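Peptide-binding protein (Photobacterium damsela subsp. piscicida, PDB 6SQX) cleaves the peptidoglycan of potentially competing bacteria as a secreted NlpC/P60 endopeptidase, probably of the cysteine type. Local coordinates at residues A[112-117]-A[156-161]; A[96-101]-A[126-131]; A[81-86]-A[347-352]; A[257-262]-A[267-272]. All blocks are in the same frame, centred on the assembly; numbering follows the deposited sequence.

Contact 1 of 4, residues A[112-117]-A[156-161]; sequences LPHTSN and TSDAFY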
# COMPACT_ATOMS: atom_id res chain seq x y z
N LEU A 112 26.75 -2.90 3.64
CA LEU A 112 28.08 -2.38 3.30
C LEU A 112 27.93 -1.04 2.59
O LEU A 112 26.94 -0.81 1.89
CB LEU A 112 28.80 -3.34 2.37
CG LEU A 112 29.16 -4.69 3.00
CD1 LEU A 112 29.66 -5.62 1.92
CD2 LEU A 112 30.24 -4.48 4.05
N PRO A 113 28.86 -0.13 2.81
CA PRO A 113 28.79 1.15 2.10
C PRO A 113 28.75 0.91 0.60
O PRO A 113 29.45 0.05 0.06
CB PRO A 113 30.10 1.85 2.49
CG PRO A 113 30.61 1.14 3.69
CD PRO A 113 30.06 -0.26 3.66
N HIS A 114 27.90 1.68 -0.08
CA HIS A 114 27.91 1.66 -1.54
C HIS A 114 29.22 2.22 -2.08
O HIS A 114 29.78 3.19 -1.55
CB HIS A 114 26.76 2.49 -2.08
CG HIS A 114 25.47 1.74 -2.14
ND1 HIS A 114 25.31 0.62 -2.93
CD2 HIS A 114 24.27 1.95 -1.54
CE1 HIS A 114 24.08 0.16 -2.79
NE2 HIS A 114 23.43 0.94 -1.95
N THR A 115 29.70 1.61 -3.15
CA THR A 115 30.78 2.20 -3.92
C THR A 115 30.35 3.56 -4.46
O THR A 115 29.16 3.83 -4.67
CB THR A 115 31.15 1.27 -5.07
OG1 THR A 115 30.05 1.19 -5.98
CG2 THR A 115 31.45 -0.13 -4.53
N SER A 116 31.34 4.44 -4.68
CA SER A 116 31.06 5.82 -5.08
C SER A 116 30.36 5.92 -6.43
O SER A 116 29.66 6.91 -6.69
CB SER A 116 32.36 6.60 -5.12
OG SER A 116 33.33 5.88 -5.85
N ASN A 117 30.51 4.92 -7.30
CA ASN A 117 29.98 4.96 -8.65
C ASN A 117 28.85 3.96 -8.88
O ASN A 117 28.56 3.62 -10.04
CB ASN A 117 31.11 4.67 -9.63
CG ASN A 117 31.61 3.24 -9.51
OD1 ASN A 117 31.38 2.57 -8.49
ND2 ASN A 117 32.29 2.76 -10.55
N THR A 156 17.15 -2.67 -9.82
CA THR A 156 18.13 -3.37 -9.01
C THR A 156 17.43 -3.95 -7.80
O THR A 156 16.47 -3.35 -7.28
CB THR A 156 19.28 -2.44 -8.54
OG1 THR A 156 20.25 -3.18 -7.77
CG2 THR A 156 18.74 -1.30 -7.69
N SER A 157 17.89 -5.13 -7.39
CA SER A 157 17.46 -5.72 -6.14
C SER A 157 18.31 -5.26 -4.97
O SER A 157 17.99 -5.58 -3.81
CB SER A 157 17.48 -7.25 -6.23
OG SER A 157 18.77 -7.71 -6.59
N ASP A 158 19.38 -4.52 -5.24
CA ASP A 158 20.22 -4.01 -4.17
C ASP A 158 19.49 -2.87 -3.49
O ASP A 158 18.61 -2.24 -4.09
CB ASP A 158 21.53 -3.51 -4.76
CG ASP A 158 22.66 -3.46 -3.72
OD1 ASP A 158 22.42 -3.85 -2.55
OD2 ASP A 158 23.80 -3.06 -4.07
N ALA A 159 19.79 -2.68 -2.20
CA ALA A 159 19.11 -1.70 -1.36
C ALA A 159 19.85 -0.38 -1.35
O ALA A 159 21.05 -0.31 -1.65
CB ALA A 159 19.02 -2.22 0.08
N PHE A 160 19.12 0.67 -0.95
CA PHE A 160 19.74 1.92 -0.47
C PHE A 160 19.19 2.18 0.92
O PHE A 160 18.03 2.58 1.06
CB PHE A 160 19.46 3.13 -1.37
CG PHE A 160 20.17 4.38 -0.90
CD1 PHE A 160 19.62 5.19 0.09
CD2 PHE A 160 21.40 4.71 -1.41
CE1 PHE A 160 20.28 6.31 0.56
CE2 PHE A 160 22.08 5.83 -0.94
CZ PHE A 160 21.51 6.63 0.04
N TYR A 161 20.02 1.92 1.94
CA TYR A 161 19.73 2.23 3.32
C TYR A 161 20.55 3.44 3.76
O TYR A 161 21.68 3.63 3.31
CB TYR A 161 20.13 1.07 4.24
CG TYR A 161 19.34 -0.19 4.04
CD1 TYR A 161 17.97 -0.25 4.37
CD2 TYR A 161 19.98 -1.34 3.60
CE1 TYR A 161 17.24 -1.42 4.21
CE2 TYR A 161 19.27 -2.55 3.48
CZ TYR A 161 17.90 -2.57 3.75
OH TYR A 161 17.18 -3.74 3.62

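Contact 2 of 4, residues A[96-101]-A[126-131]; sequences DTIRYY and MNLKSF. With EDO (1,2-ethanediol), chain H; EDO (1,2-ethanediol), chain U; EDO (1,2-ethanediol), chain I.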
# COMPACT_ATOMS: atom_id res chain seq x y z
N ASP A 96 15.23 12.12 -12.52
CA ASP A 96 15.29 12.61 -11.14
C ASP A 96 15.75 11.53 -10.18
O ASP A 96 16.48 11.81 -9.23
CB ASP A 96 13.92 13.13 -10.69
CG ASP A 96 13.52 14.44 -11.34
OD1 ASP A 96 14.34 15.07 -12.03
OD2 ASP A 96 12.36 14.84 -11.15
N THR A 97 15.30 10.28 -10.39
CA THR A 97 15.67 9.21 -9.47
C THR A 97 17.14 8.87 -9.59
O THR A 97 17.84 8.71 -8.57
CB THR A 97 14.79 7.98 -9.76
OG1 THR A 97 13.42 8.36 -9.62
CG2 THR A 97 15.10 6.84 -8.79
N ILE A 98 17.66 8.80 -10.82
CA ILE A 98 19.09 8.58 -11.02
C ILE A 98 19.88 9.67 -10.30
O ILE A 98 20.82 9.38 -9.56
CB ILE A 98 19.43 8.55 -12.52
CG1 ILE A 98 18.87 7.30 -13.18
CG2 ILE A 98 20.94 8.55 -12.72
CD1 ILE A 98 18.95 7.34 -14.70
N ARG A 99 19.52 10.94 -10.56
CA ARG A 99 20.24 12.05 -9.94
C ARG A 99 20.20 11.98 -8.42
O ARG A 99 21.20 12.29 -7.75
CB ARG A 99 19.65 13.38 -10.45
CG ARG A 99 20.45 14.62 -10.08
CD ARG A 99 19.93 15.86 -10.82
NE ARG A 99 18.56 16.21 -10.47
CZ ARG A 99 17.50 15.98 -11.24
NH1 ARG A 99 16.29 16.32 -10.82
NH2 ARG A 99 17.63 15.43 -12.45
N TYR A 100 19.05 11.59 -7.87
CA TYR A 100 18.90 11.55 -6.42
C TYR A 100 19.92 10.61 -5.79
O TYR A 100 20.53 10.93 -4.76
CB TYR A 100 17.49 11.11 -6.07
CG TYR A 100 17.19 11.16 -4.60
CD1 TYR A 100 16.67 12.31 -4.02
CD2 TYR A 100 17.40 10.05 -3.80
CE1 TYR A 100 16.39 12.34 -2.65
CE2 TYR A 100 17.14 10.08 -2.44
CZ TYR A 100 16.62 11.22 -1.87
OH TYR A 100 16.36 11.22 -0.51
N TYR A 101 20.10 9.42 -6.38
CA TYR A 101 21.02 8.45 -5.80
C TYR A 101 22.47 8.65 -6.21
O TYR A 101 23.38 8.28 -5.46
CB TYR A 101 20.55 7.02 -6.09
CG TYR A 101 19.29 6.77 -5.32
CD1 TYR A 101 19.34 6.63 -3.93
CD2 TYR A 101 18.03 6.69 -5.94
CE1 TYR A 101 18.19 6.42 -3.19
CE2 TYR A 101 16.86 6.47 -5.20
CZ TYR A 101 16.95 6.35 -3.81
OH TYR A 101 15.81 6.16 -3.07
N MET A 126 19.52 1.22 -17.53
CA MET A 126 18.23 1.85 -17.77
C MET A 126 18.09 2.33 -19.21
O MET A 126 16.97 2.40 -19.72
CB MET A 126 18.00 3.01 -16.80
CG MET A 126 17.84 2.52 -15.37
SD MET A 126 17.94 3.86 -14.17
CE MET A 126 16.39 4.74 -14.40
N ASN A 127 19.20 2.69 -19.85
CA ASN A 127 19.23 3.06 -21.27
C ASN A 127 18.12 4.05 -21.63
O ASN A 127 17.32 3.82 -22.54
CB ASN A 127 19.18 1.81 -22.15
CG ASN A 127 19.34 2.14 -23.64
OD1 ASN A 127 20.01 3.11 -24.00
ND2 ASN A 127 18.70 1.35 -24.49
N LEU A 128 18.07 5.17 -20.90
CA LEU A 128 17.01 6.16 -21.10
C LEU A 128 17.11 6.92 -22.42
O LEU A 128 16.13 7.55 -22.82
CB LEU A 128 16.96 7.16 -19.94
CG LEU A 128 16.59 6.56 -18.59
CD1 LEU A 128 16.57 7.63 -17.50
CD2 LEU A 128 15.24 5.86 -18.73
N LYS A 129 18.25 6.85 -23.10
CA LYS A 129 18.32 7.51 -24.39
C LYS A 129 17.32 6.92 -25.38
O LYS A 129 16.93 7.61 -26.34
CB LYS A 129 19.76 7.49 -24.94
CG LYS A 129 20.29 6.09 -25.22
CD LYS A 129 21.62 6.16 -25.97
CE LYS A 129 22.06 4.79 -26.49
NZ LYS A 129 22.52 3.87 -25.40
N SER A 130 16.89 5.68 -25.18
CA SER A 130 15.93 5.04 -26.06
C SER A 130 14.49 5.09 -25.53
O SER A 130 13.62 4.42 -26.08
CB SER A 130 16.34 3.58 -26.32
OG SER A 130 16.22 2.80 -25.14
N PHE A 131 14.23 5.88 -24.50
CA PHE A 131 12.94 5.87 -23.83
C PHE A 131 11.84 6.43 -24.74
O PHE A 131 12.03 7.47 -25.38
CB PHE A 131 13.00 6.74 -22.57
CG PHE A 131 11.69 6.78 -21.79
CD1 PHE A 131 10.69 7.70 -22.13
CD2 PHE A 131 11.44 5.87 -20.76
CE1 PHE A 131 9.48 7.72 -21.45
CE2 PHE A 131 10.24 5.91 -20.07
CZ PHE A 131 9.25 6.83 -20.40
C1 EDO H . 16.96 8.35 1.31
O1 EDO H . 17.81 9.44 0.93
C2 EDO H . 15.92 8.82 2.32
O2 EDO H . 16.62 9.35 3.47
C1 EDO U . 12.20 7.71 -0.88
O1 EDO U . 11.19 7.88 0.12
C2 EDO U . 13.31 8.72 -0.67
O2 EDO U . 14.02 8.87 -1.91
C1 EDO I . 10.06 7.36 -9.33
O1 EDO I . 11.26 6.74 -8.86
C2 EDO I . 8.98 6.29 -9.37
O2 EDO I . 9.59 5.08 -9.80

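Contact 3 of 4, residues A[81-86]-A[347-352]; sequences PNNTQT and ANYAGQ. With EDO (1,2-ethanediol), chain F.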
# COMPACT_ATOMS: atom_id res chain seq x y z
N PRO A 81 -5.32 8.28 -11.43
CA PRO A 81 -5.67 8.34 -12.86
C PRO A 81 -6.75 9.37 -13.12
O PRO A 81 -7.71 9.52 -12.35
CB PRO A 81 -6.17 6.91 -13.16
CG PRO A 81 -5.35 6.07 -12.26
CD PRO A 81 -5.20 6.89 -10.94
N ASN A 82 -6.55 10.14 -14.18
CA ASN A 82 -7.47 11.17 -14.68
C ASN A 82 -7.51 12.43 -13.83
O ASN A 82 -8.21 13.39 -14.22
CB ASN A 82 -8.91 10.68 -14.91
CG ASN A 82 -8.99 9.61 -15.98
OD1 ASN A 82 -9.64 8.55 -15.79
ND2 ASN A 82 -8.34 9.87 -17.11
N ASN A 83 -6.76 12.52 -12.74
CA ASN A 83 -6.68 13.76 -11.99
C ASN A 83 -5.36 14.42 -12.38
O ASN A 83 -4.29 13.98 -11.97
CB ASN A 83 -6.77 13.51 -10.48
CG ASN A 83 -6.80 14.82 -9.71
OD1 ASN A 83 -6.18 15.78 -10.14
ND2 ASN A 83 -7.55 14.88 -8.61
N THR A 84 -5.44 15.48 -13.20
CA THR A 84 -4.20 16.10 -13.69
C THR A 84 -3.40 16.84 -12.62
O THR A 84 -2.26 17.20 -12.89
CB THR A 84 -4.48 17.05 -14.86
OG1 THR A 84 -5.36 18.10 -14.42
CG2 THR A 84 -5.09 16.27 -16.01
N GLN A 85 -3.95 17.02 -11.41
CA GLN A 85 -3.14 17.49 -10.30
C GLN A 85 -2.06 16.50 -9.91
O GLN A 85 -1.16 16.86 -9.13
CB GLN A 85 -4.02 17.78 -9.09
CG GLN A 85 -5.05 18.89 -9.33
CD GLN A 85 -4.51 20.29 -9.39
OE1 GLN A 85 -3.28 20.54 -9.37
NE2 GLN A 85 -5.44 21.24 -9.44
N THR A 86 -2.14 15.26 -10.40
CA THR A 86 -1.22 14.19 -10.01
C THR A 86 -0.40 13.68 -11.19
O THR A 86 0.22 12.60 -11.10
CB THR A 86 -1.98 13.03 -9.34
OG1 THR A 86 -2.73 12.27 -10.29
CG2 THR A 86 -2.93 13.56 -8.27
N ALA A 347 -4.73 10.91 1.75
CA ALA A 347 -5.32 11.96 2.59
C ALA A 347 -5.96 13.05 1.75
O ALA A 347 -7.00 13.59 2.13
CB ALA A 347 -4.26 12.57 3.49
N ASN A 348 -5.35 13.39 0.62
CA ASN A 348 -5.81 14.52 -0.18
C ASN A 348 -6.76 14.14 -1.31
O ASN A 348 -7.54 15.00 -1.75
CB ASN A 348 -4.60 15.29 -0.70
CG ASN A 348 -3.97 16.13 0.38
OD1 ASN A 348 -4.38 17.27 0.59
ND2 ASN A 348 -2.97 15.58 1.07
N TYR A 349 -6.72 12.91 -1.81
CA TYR A 349 -7.48 12.57 -3.01
C TYR A 349 -8.47 11.43 -2.84
O TYR A 349 -9.21 11.14 -3.78
CB TYR A 349 -6.54 12.26 -4.20
CG TYR A 349 -5.69 13.47 -4.55
CD1 TYR A 349 -6.22 14.53 -5.30
CD2 TYR A 349 -4.37 13.57 -4.12
CE1 TYR A 349 -5.45 15.64 -5.56
CE2 TYR A 349 -3.61 14.69 -4.37
CZ TYR A 349 -4.15 15.71 -5.12
OH TYR A 349 -3.38 16.82 -5.39
N ALA A 350 -8.48 10.77 -1.69
CA ALA A 350 -9.54 9.80 -1.47
C ALA A 350 -10.83 10.44 -0.98
O ALA A 350 -11.87 9.76 -0.90
CB ALA A 350 -9.07 8.71 -0.48
N GLY A 351 -10.78 11.71 -0.61
CA GLY A 351 -11.94 12.43 -0.14
C GLY A 351 -11.52 13.86 0.11
O GLY A 351 -10.39 14.23 -0.20
N GLN A 352 -12.44 14.66 0.65
CA GLN A 352 -12.15 16.04 1.02
C GLN A 352 -11.38 16.05 2.34
O GLN A 352 -11.93 15.70 3.39
CB GLN A 352 -13.47 16.79 1.18
CG GLN A 352 -13.33 18.12 1.85
CD GLN A 352 -12.53 19.08 1.02
OE1 GLN A 352 -12.95 19.45 -0.08
NE2 GLN A 352 -11.39 19.52 1.56
C1 EDO F . -14.15 6.17 -2.41
O1 EDO F . -14.25 5.83 -3.80
C2 EDO F . -12.70 6.38 -2.02
O2 EDO F . -12.20 7.63 -2.53
O HOH W 1 -0.81 16.78 -5.95

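Contact 4 of 4, residues A[257-262]-A[267-272]; sequences SILPEH and KIPVKD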
# COMPACT_ATOMS: atom_id res chain seq x y z
N SER A 257 -5.39 -9.70 -4.54
CA SER A 257 -5.45 -10.15 -5.92
C SER A 257 -6.89 -10.25 -6.38
O SER A 257 -7.80 -10.57 -5.62
CB SER A 257 -4.85 -11.55 -6.04
OG SER A 257 -3.52 -11.56 -5.55
N ILE A 258 -7.10 -10.02 -7.68
CA ILE A 258 -8.40 -10.04 -8.30
C ILE A 258 -8.23 -10.88 -9.57
O ILE A 258 -7.50 -10.49 -10.49
CB ILE A 258 -8.91 -8.62 -8.60
CG1 ILE A 258 -9.05 -7.82 -7.29
CG2 ILE A 258 -10.25 -8.64 -9.35
CD1 ILE A 258 -9.19 -6.28 -7.58
N LEU A 259 -8.86 -12.06 -9.60
CA LEU A 259 -8.54 -13.02 -10.64
C LEU A 259 -9.81 -13.69 -11.16
O LEU A 259 -10.81 -13.79 -10.43
CB LEU A 259 -7.62 -14.11 -10.09
CG LEU A 259 -6.22 -13.61 -9.67
CD1 LEU A 259 -5.51 -14.66 -8.77
CD2 LEU A 259 -5.36 -13.33 -10.94
N PRO A 260 -9.80 -14.14 -12.41
CA PRO A 260 -10.96 -14.86 -12.96
C PRO A 260 -11.20 -16.20 -12.26
O PRO A 260 -10.29 -16.84 -11.73
CB PRO A 260 -10.57 -15.11 -14.43
CG PRO A 260 -9.52 -14.07 -14.73
CD PRO A 260 -8.75 -13.93 -13.43
N GLU A 261 -12.46 -16.64 -12.34
CA GLU A 261 -12.83 -17.94 -11.82
C GLU A 261 -13.92 -18.52 -12.71
O GLU A 261 -14.83 -17.81 -13.16
CB GLU A 261 -13.35 -17.76 -10.37
CG GLU A 261 -14.10 -18.96 -9.77
CD GLU A 261 -15.61 -18.88 -10.03
OE1 GLU A 261 -16.16 -19.85 -10.60
OE2 GLU A 261 -16.26 -17.86 -9.65
N HIS A 262 -13.81 -19.81 -13.01
CA HIS A 262 -14.78 -20.50 -13.84
C HIS A 262 -15.05 -21.86 -13.22
O HIS A 262 -14.10 -22.60 -12.93
CB HIS A 262 -14.21 -20.62 -15.26
CG HIS A 262 -15.09 -21.39 -16.19
ND1 HIS A 262 -16.20 -20.83 -16.79
CD2 HIS A 262 -15.05 -22.68 -16.62
CE1 HIS A 262 -16.80 -21.73 -17.56
NE2 HIS A 262 -16.12 -22.86 -17.46
N LYS A 267 -8.34 -18.92 -12.17
CA LYS A 267 -7.42 -18.85 -13.30
C LYS A 267 -6.36 -17.79 -13.01
O LYS A 267 -6.65 -16.74 -12.41
CB LYS A 267 -8.14 -18.57 -14.62
CG LYS A 267 -9.18 -19.63 -15.01
CD LYS A 267 -9.63 -19.44 -16.47
CE LYS A 267 -10.36 -20.66 -17.00
NZ LYS A 267 -10.51 -20.53 -18.47
N ILE A 268 -5.12 -18.09 -13.36
CA ILE A 268 -4.04 -17.12 -13.13
C ILE A 268 -3.36 -16.85 -14.47
O ILE A 268 -3.21 -17.78 -15.29
CB ILE A 268 -3.01 -17.61 -12.09
CG1 ILE A 268 -2.42 -18.95 -12.51
CG2 ILE A 268 -3.61 -17.66 -10.70
CD1 ILE A 268 -1.21 -19.41 -11.66
N PRO A 269 -2.92 -15.62 -14.71
CA PRO A 269 -2.20 -15.33 -15.96
C PRO A 269 -0.78 -15.83 -15.82
O PRO A 269 -0.14 -15.66 -14.78
CB PRO A 269 -2.20 -13.79 -16.02
CG PRO A 269 -2.24 -13.38 -14.53
CD PRO A 269 -3.15 -14.42 -13.89
N VAL A 270 -0.30 -16.48 -16.87
CA VAL A 270 1.08 -16.93 -16.92
C VAL A 270 1.69 -16.46 -18.23
O VAL A 270 1.00 -16.19 -19.21
CB VAL A 270 1.19 -18.46 -16.73
CG1 VAL A 270 0.69 -18.89 -15.34
CG2 VAL A 270 0.45 -19.19 -17.85
N LYS A 271 3.03 -16.32 -18.22
CA LYS A 271 3.73 -15.81 -19.40
C LYS A 271 4.00 -16.95 -20.37
O LYS A 271 4.66 -17.94 -20.01
CB LYS A 271 5.03 -15.12 -18.96
CG LYS A 271 5.73 -14.30 -20.03
CD LYS A 271 6.81 -13.49 -19.39
CE LYS A 271 7.35 -12.43 -20.33
NZ LYS A 271 8.26 -11.52 -19.56
N ASP A 272 3.50 -16.81 -21.60
CA ASP A 272 3.71 -17.82 -22.63
C ASP A 272 5.08 -17.64 -23.29
O ASP A 272 5.82 -16.69 -23.01
CB ASP A 272 2.50 -17.86 -23.58
CG ASP A 272 2.55 -16.82 -24.72
OD1 ASP A 272 3.56 -16.13 -24.94
OD2 ASP A 272 1.53 -16.71 -25.45

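Contact 1 of 4, residues A[112-117]-A[156-161]
His114 points its imidazole edge-on at the backbone of the facing loop, and NE2 donates to Ala159 O over 2.7 Å. CG of His114 lies opposite the carbonyl carbon, beside the backbone N, which sends the ring across. The acceptor lies only 5° from the imidazole plane, and the donor in turn sits in the plane of the Ala159 carbonyl. The bend in the N-H...O line, 145°, follows from the carbonyl lying partly toward CE1, with Ala159 O 3.3 Å from His114 CE1. Asp158 comes to the same margin of the ring: its OD2 stands 3.5 Å from His114 CE1, while the two side chains run past each other in opposite directions and the carboxylate plane is turned 65° from the imidazole. Proximity of the acid would probably favour a more basic imidazole. At the other side of NE2, His114 CD2 meets Phe160 CD2 at 4.0 Å, the two rings set obliquely. Trp118 stacks on His114. The example illustrates how a ring N-H can tie a side chain to a main chain without strand pairing: it joins the loop between helices 90-102 and 118-126 to the loop after strand 149-152, at the SH3b1-type sequence, where Thr156 OG1 accepts from Asp158 N in an ST turn.

Contact 2 of 4, residues A[96-101]-A[126-131]
Ile98 and Met126 reach toward each other, tip to tip; in each, the first torsion sets the gamma carbon (CG1 of Ile98, CG of Met126) opposite the carbonyl carbon. Ile98 then runs extended to CD1, with chi2 at 169°, whereas Met126 turns at chi3 (72°), which folds the terminal methyl back so that sulfur and CE both face the isoleucine. Met126 SD is 3.7 Å from Ile98 CD1, and Met126 CE is 3.8 Å from Ile98 CG1. Leu128 adds a third apolar group, its CD1 methyl standing 3.7 Å from Ile98 CD1. One isoleucine tip is thus shared between a thioether and a leucine methyl, a contact made by apolar branches.

The turn that follows Met126 and carries Leu128 is itself held by polar bonds. Asn127, the first residue beyond helix 118-126, has a positive phi, and its carbonyl oxygen accepts from both the backbone N and the OG of Ser130, the latter at 3.0 Å. On the helix of Ile98, Tyr100 lays its CD2 edge over the face of Tyr101, and Tyr100 OH shares a 2.7 Å hydrogen bond with O1 of an ethanediol probably derived from the crystallisation liquor.

Helix 90-102 packs here against helix 118-126, whose Val119 and Ser123 also touch Ile98. Strand 186-192 of the SH3b region lies beyond, where His191 bonds Met126 O and meets the ring of Phe131.

Contact 3 of 4, residues A[81-86]-A[347-352]
Tyr349 presents its phenol ring to three residues of the facing loop, each in its own way. The CG2 methyl of Thr86 lies over one face, 4.1 Å from the ring centroid and 14° off the normal, a CH-pi contact displaced toward the hydroxyl-bearing part of the ring, where Thr86 CG2 is 4.0 Å from Tyr349 CZ. The Asn83 side chain crosses the tyrosine at about a right angle, its amide plane turned 85° from the ring plane and its ND2 3.6 Å from Tyr349 CD1. Near the phenol oxygen, Gln85 offers only its CB, 3.9 Å from Tyr349 OH, before its bent chain leads the amide away.

A second shell holds this surface in shape. Asn83 OD1 accepts from the backbone N of Gln85 at 2.9 Å, an Asx turn that fixes the amide and so leaves ND2 facing the tyrosine. Thr86 is fixed by its hydroxyl: with OG1 placed between the backbone N and the carbonyl carbon (chi1 73°), it donates to Asn83 O at 2.9 Å, and CG2 is left to meet the ring. Asn83 O also receives Thr86 N, while the same Thr86 hydroxyl oxygen is bonded to the backbone N of Val80.

One water completes the junction, 2.6 Å from Tyr349 OH and donating to Gln85 O. Here the aromatic face is met by a methyl, and a polar link between the loop joining strands 76-78 and 87-89 and helix 343-349, in the NlpC/P60 region, runs through a single ordered water.

Contact 4 of 4, residues A[257-262]-A[267-272]
Pro260 and Lys267 face each other across a hairpin, and the flat group at the centre of the pair is the Pro260 carbonyl. Lys267 N donates to Pro260 O at 2.9 Å and nearly straight, 164° at the hydrogen, yet it comes from above the carbonyl plane, 36° out of it. The pyrrolidine ring of Pro260 turns its CD toward the partner strand, 3.7 Å from Lys267 O. Because a proline nitrogen carries no hydrogen, the return bond of a hydrogen-bonded antiparallel pair cannot form, and Lys267 O is buried with no polar partner in the model. The imidazole of His262 keeps its ring apart and touches through its CB, 4.2 Å from Lys267 CE.

Leu259 packs beside the Lys267 carbonyl. Its CB lies 3.6 Å from Lys267 O, and its two methyls part beyond: Leu259 CD1 meets Ile268 CG2 at 4.0 Å, while Leu259 CD2 reaches Pro269 CD at 3.8 Å, this last pair of side chains crossing at about a right angle. Proline in a strand is a textbook case of pairing interrupted. The axes of the short segments 259-262 and 267-271 run 130° apart in direction, well away from strictly antiparallel.

The pair occupies the middle of an antiparallel sheet. On one flank strand 230-234 bonds the backbones of Leu259 and Glu261, and Arg230 forms a salt bridge with Glu261; on the other, strand 277-281 pairs with Ile268 and Val270. Lys267 runs extended to hydrogen-bond Tyr229 OH, and helix 50-64 packs on Ile258.

How the contacts relate
Contacts 1 and 2 form one neighbourhood: their centres are 16 Å apart, their segments alternate along the chain, and they touch where Phe160 CG lies 3.6 Å from Tyr101 CE1. Contact 3 closes the long loop of chain inside which the other three are nested, its centre about 27 Å from that of contact 2 and 30 Å from that of contact 4. Contact 4 follows contacts 1 and 2 in series, in a sheet whose strand order repeats that of the SH3b sheet, consistent with a second SH3-like unit. Only contact 3 reaches the NlpC/P60 region, which also contains Cys324, found here oxidised to cysteinesulfonic acid; that residue belongs to none of the four.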